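Side-chain contacts in chitin oligosaccahride binding protein NagB1 (PDB 7EHP), which binds chitin oligosaccharides, probably as the extracellular solute-binding component that hands them on to a membrane transporter: residues E50-P53 with A54-A57; R362-L365 with E366-M369. All coordinates share one frame; numbering follows the deposited sequence.

Contact 1. Residues E50-P53 with A54-A57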
loop_
_atom_site.group_PDB
_atom_site.type_symbol
_atom_site.label_atom_id
_atom_site.label_comp_id
_atom_site.label_asym_id
_atom_site.label_seq_id
_atom_site.Cartn_x
_atom_site.Cartn_y
_atom_site.Cartn_z
ATOM N N GLU A 50 14.626 -4.265 4.006
ATOM C CA GLU A 50 16.030 -4.634 4.191
ATOM C C GLU A 50 16.980 -3.435 4.195
ATOM O O GLU A 50 17.680 -3.210 5.186
ATOM C CB GLU A 50 16.480 -5.621 3.118
ATOM C CG GLU A 50 15.894 -7.043 3.306
ATOM C CD GLU A 50 16.633 -7.879 4.376
ATOM O OE1 GLU A 50 15.992 -8.298 5.372
ATOM O OE2 GLU A 50 17.851 -8.133 4.215
ATOM N N LYS A 51 17.017 -2.668 3.098
ATOM C CA LYS A 51 18.032 -1.626 2.934
ATOM C C LYS A 51 17.901 -0.546 3.995
ATOM O O LYS A 51 18.855 -0.264 4.727
ATOM C CB LYS A 51 17.935 -1.014 1.538
ATOM C CG LYS A 51 19.090 -0.073 1.193
ATOM C CD LYS A 51 19.340 -0.056 -0.316
ATOM C CE LYS A 51 20.619 0.699 -0.690
ATOM N NZ LYS A 51 21.860 -0.022 -0.271
ATOM N N LEU A 52 16.724 0.098 4.072
ATOM C CA LEU A 52 16.509 1.223 4.984
ATOM C C LEU A 52 16.560 0.802 6.454
ATOM O O LEU A 52 17.150 1.533 7.267
ATOM C CB LEU A 52 15.185 1.945 4.680
ATOM C CG LEU A 52 14.857 3.223 5.449
ATOM C CD1 LEU A 52 15.973 4.248 5.337
ATOM C CD2 LEU A 52 13.531 3.841 5.003
ATOM N N PRO A 53 15.958 -0.327 6.863
ATOM C CA PRO A 53 16.169 -0.780 8.252
ATOM C C PRO A 53 17.633 -0.925 8.608
ATOM O O PRO A 53 18.041 -0.558 9.716
ATOM C CB PRO A 53 15.444 -2.137 8.282
ATOM C CG PRO A 53 14.332 -1.943 7.334
ATOM C CD PRO A 53 15.017 -1.232 6.172
ATOM N N ALA A 54 18.444 -1.443 7.684
ATOM C CA ALA A 54 19.867 -1.589 7.958
ATOM C C ALA A 54 20.528 -0.226 8.135
ATOM O O ALA A 54 21.249 0.001 9.115
ATOM C CB ALA A 54 20.545 -2.375 6.835
ATOM N N GLU A 55 20.283 0.696 7.195
ATOM C CA GLU A 55 20.849 2.042 7.298
ATOM C C GLU A 55 20.398 2.738 8.572
ATOM O O GLU A 55 21.177 3.463 9.200
ATOM C CB GLU A 55 20.465 2.863 6.066
ATOM C CG GLU A 55 20.969 2.245 4.775
ATOM C CD GLU A 55 20.313 2.813 3.536
ATOM O OE1 GLU A 55 21.013 2.904 2.510
ATOM O OE2 GLU A 55 19.105 3.154 3.574
ATOM N N MET A 56 19.149 2.536 8.976
ATOM C CA MET A 56 18.682 3.144 10.216
ATOM C C MET A 56 19.439 2.590 11.416
ATOM O O MET A 56 19.807 3.340 12.326
ATOM C CB MET A 56 17.178 2.925 10.380
ATOM C CG MET A 56 16.319 3.825 9.501
ATOM S SD MET A 56 16.511 5.591 9.881
ATOM C CE MET A 56 15.399 6.312 8.677
ATOM N N ALA A 57 19.695 1.283 11.433
ATOM C CA ALA A 57 20.383 0.702 12.581
ATOM C C ALA A 57 21.812 1.214 12.687
ATOM O O ALA A 57 22.312 1.449 13.793
ATOM C CB ALA A 57 20.372 -0.820 12.489
HETATM O O HOH W 1 22.790 0.563 2.075
#
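OE1 of Glu55 has two partners: Arg6 makes a salt bridge to it, and a water ties it to Lys51 one turn earlier in the same helix. That water accepts from Lys51 NZ at 2.6 Å and donates to Glu55 OE1 at 3.0 Å. Lys51 NZ itself stays 4.1 Å from Glu55 OE1, beyond salt-bridge range, so the water carries the link while Arg6 supplies the direct countercharge and probably favours the ionised carboxylate. Glu55 reaches back because its CG stands beside the backbone N, with chi1 at -60°, and the rest of the chain runs out extended. The two side chains cross obliquely, and the aliphatic part of Lys51 takes part too, its CG lying 3.8 Å from Glu55 OE1. Glu55 OE2 lies 3.8 Å from Leu52 CD1, the two side chains crossing at about a right angle.

On the buried side, Leu52 and Met56 run side by side, pointing the same way. The bend of Met56 at chi2, -63°, swings its CE to 4.0 Å from Leu52 CD1, and both residues also touch Phe65 of strand 64-68. Underneath, the backbone holds four successive i to i+4 bonds, the shortest being Met56 N to Leu52 O at 2.8 Å. Pro53 has no N-H to give to the preceding turn, hence the kink here, yet its carbonyl still accepts from Ala57 N at 3.0 Å. Pro53 and Met56 both lean on Tyr76 of helix 71-78. This is an amphipathic helix, with the water-bridged Lys51 and Glu55 on one flank and Leu52 and Met56 on the buried one, and it links strands 37-41 and 64-68, which run parallel on either side of strand 3-7, in a beta-alpha-beta crossover, right-handed as is usual in the lobes of bacterial extracellular solute-binding proteins.

Contact 2. Residues R362-L365 with E366-M369; sequences RETL and EMCM
Arg362 bends its side chain over to that of Glu366 and holds the carboxylate side-on, one nitrogen to each oxygen. Arg362 NE reaches Glu366 OE1 at 2.8 Å, and Arg362 NH2 reaches Glu366 OE2 at 3.0 Å. Both oxygens lie close to the guanidinium plane, but the carboxylate is turned 54° from it, so OE1 is met from above its own plane and OE2 on its syn side but well out of the plane. Bends at chi2 and chi3 fold the arginine back to this grip, while Phe49 adds a cation-pi contact. With an alanine here the Glu366 carboxylate would probably lose its paired charge and be free to turn, and Phe49 would lose its cation.

One step round the helix, Met367, bent at chi3 (-82°), curls its CE to 3.7 Å from CG of Glu363, whose own carboxylate pairs with Lys360. Leu365 and Met369 run alongside each other, with Leu365 CD1 3.9 Å from Met369 CG. These two face Phe204 of helix 198-213 and Asn169 of helix 165-180, whereas Thr364 and Cys368 turn to helix 379-396, so helix 359-373 is wedged among three other helices.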
loop_
_atom_site.group_PDB
_atom_site.type_symbol
_atom_site.label_atom_id
_atom_site.label_comp_id
_atom_site.label_asym_id
_atom_site.label_seq_id
_atom_site.Cartn_x
_atom_site.Cartn_y
_atom_site.Cartn_z
ATOM N N ARG A 362 5.160 -9.317 10.218
ATOM C CA ARG A 362 4.915 -9.115 8.793
ATOM C C ARG A 362 5.744 -10.080 7.951
ATOM O O ARG A 362 5.233 -10.691 7.012
ATOM C CB ARG A 362 5.253 -7.665 8.414
ATOM C CG ARG A 362 4.744 -7.241 7.028
ATOM C CD ARG A 362 5.797 -6.450 6.261
ATOM N NE ARG A 362 6.840 -7.301 5.701
ATOM C CZ ARG A 362 8.093 -7.340 6.140
ATOM N NH1 ARG A 362 8.478 -6.567 7.148
ATOM N NH2 ARG A 362 8.965 -8.136 5.553
ATOM N N GLU A 363 7.046 -10.181 8.245
ATOM C CA GLU A 363 7.915 -11.069 7.478
ATOM C C GLU A 363 7.447 -12.518 7.579
ATOM O O GLU A 363 7.433 -13.254 6.584
ATOM C CB GLU A 363 9.356 -10.937 7.975
ATOM C CG GLU A 363 10.320 -11.816 7.204
ATOM C CD GLU A 363 11.743 -11.792 7.755
ATOM O OE1 GLU A 363 11.981 -12.353 8.843
ATOM O OE2 GLU A 363 12.623 -11.215 7.085
ATOM N N THR A 364 7.038 -12.936 8.777
ATOM C CA THR A 364 6.579 -14.305 8.983
ATOM C C THR A 364 5.277 -14.570 8.236
ATOM O O THR A 364 5.096 -15.642 7.651
ATOM C CB THR A 364 6.426 -14.537 10.482
ATOM O OG1 THR A 364 7.691 -14.261 11.106
ATOM C CG2 THR A 364 5.935 -15.961 10.791
ATOM N N LEU A 365 4.360 -13.600 8.231
ATOM C CA LEU A 365 3.125 -13.777 7.479
ATOM C C LEU A 365 3.419 -13.948 5.995
ATOM O O LEU A 365 2.826 -14.814 5.341
ATOM C CB LEU A 365 2.178 -12.597 7.703
ATOM C CG LEU A 365 0.833 -12.753 7.010
ATOM C CD1 LEU A 365 0.135 -14.032 7.542
ATOM C CD2 LEU A 365 -0.046 -11.521 7.213
ATOM N N GLU A 366 4.344 -13.143 5.452
ATOM C CA GLU A 366 4.749 -13.289 4.052
ATOM C C GLU A 366 5.238 -14.703 3.765
ATOM O O GLU A 366 4.753 -15.372 2.844
ATOM C CB GLU A 366 5.853 -12.283 3.716
ATOM C CG GLU A 366 5.347 -10.902 3.426
ATOM C CD GLU A 366 6.428 -9.839 3.516
ATOM O OE1 GLU A 366 6.097 -8.654 3.317
ATOM O OE2 GLU A 366 7.598 -10.176 3.780
ATOM N N MET A 367 6.189 -15.183 4.560
ATOM C CA MET A 367 6.750 -16.501 4.296
ATOM C C MET A 367 5.710 -17.596 4.494
ATOM O O MET A 367 5.658 -18.548 3.716
ATOM C CB MET A 367 7.963 -16.735 5.187
ATOM C CG MET A 367 8.957 -15.568 5.176
ATOM S SD MET A 367 10.458 -15.852 6.150
ATOM C CE MET A 367 9.908 -15.462 7.820
ATOM N N CYS A 368 4.871 -17.467 5.525
ATOM C CA CYS A 368 3.821 -18.451 5.766
ATOM C C CYS A 368 2.822 -18.497 4.619
ATOM O O CYS A 368 2.380 -19.578 4.225
ATOM C CB CYS A 368 3.105 -18.152 7.077
ATOM S SG CYS A 368 4.034 -18.728 8.500
ATOM N N MET A 369 2.454 -17.341 4.062
ATOM C CA MET A 369 1.487 -17.347 2.967
ATOM C C MET A 369 2.059 -17.931 1.687
ATOM O O MET A 369 1.324 -18.579 0.928
ATOM C CB MET A 369 0.950 -15.944 2.721
ATOM C CG MET A 369 0.100 -15.411 3.867
ATOM S SD MET A 369 -1.251 -16.523 4.373
ATOM C CE MET A 369 -2.369 -16.352 2.987
#

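How the contacts relate
Contact 1 (50-57) and contact 2 (362-369) are each a single helical stretch, one in helix 44-58 and the other in helix 359-373, far apart in sequence. Their centres stand about 19 Å apart and their nearest atoms about 5 Å apart, so they do not touch. Phe49, just ahead of contact 1 in its helix, spans the gap through its cation-pi contact with the Arg362 of contact 2. Measured to a bound N-acetylglucosamine unit, the side chain of Leu52 is about 10 Å away and that of Arg362 about 6 Å. By these side chains contact 2 is the nearer to the sugar, and it is also the more buried.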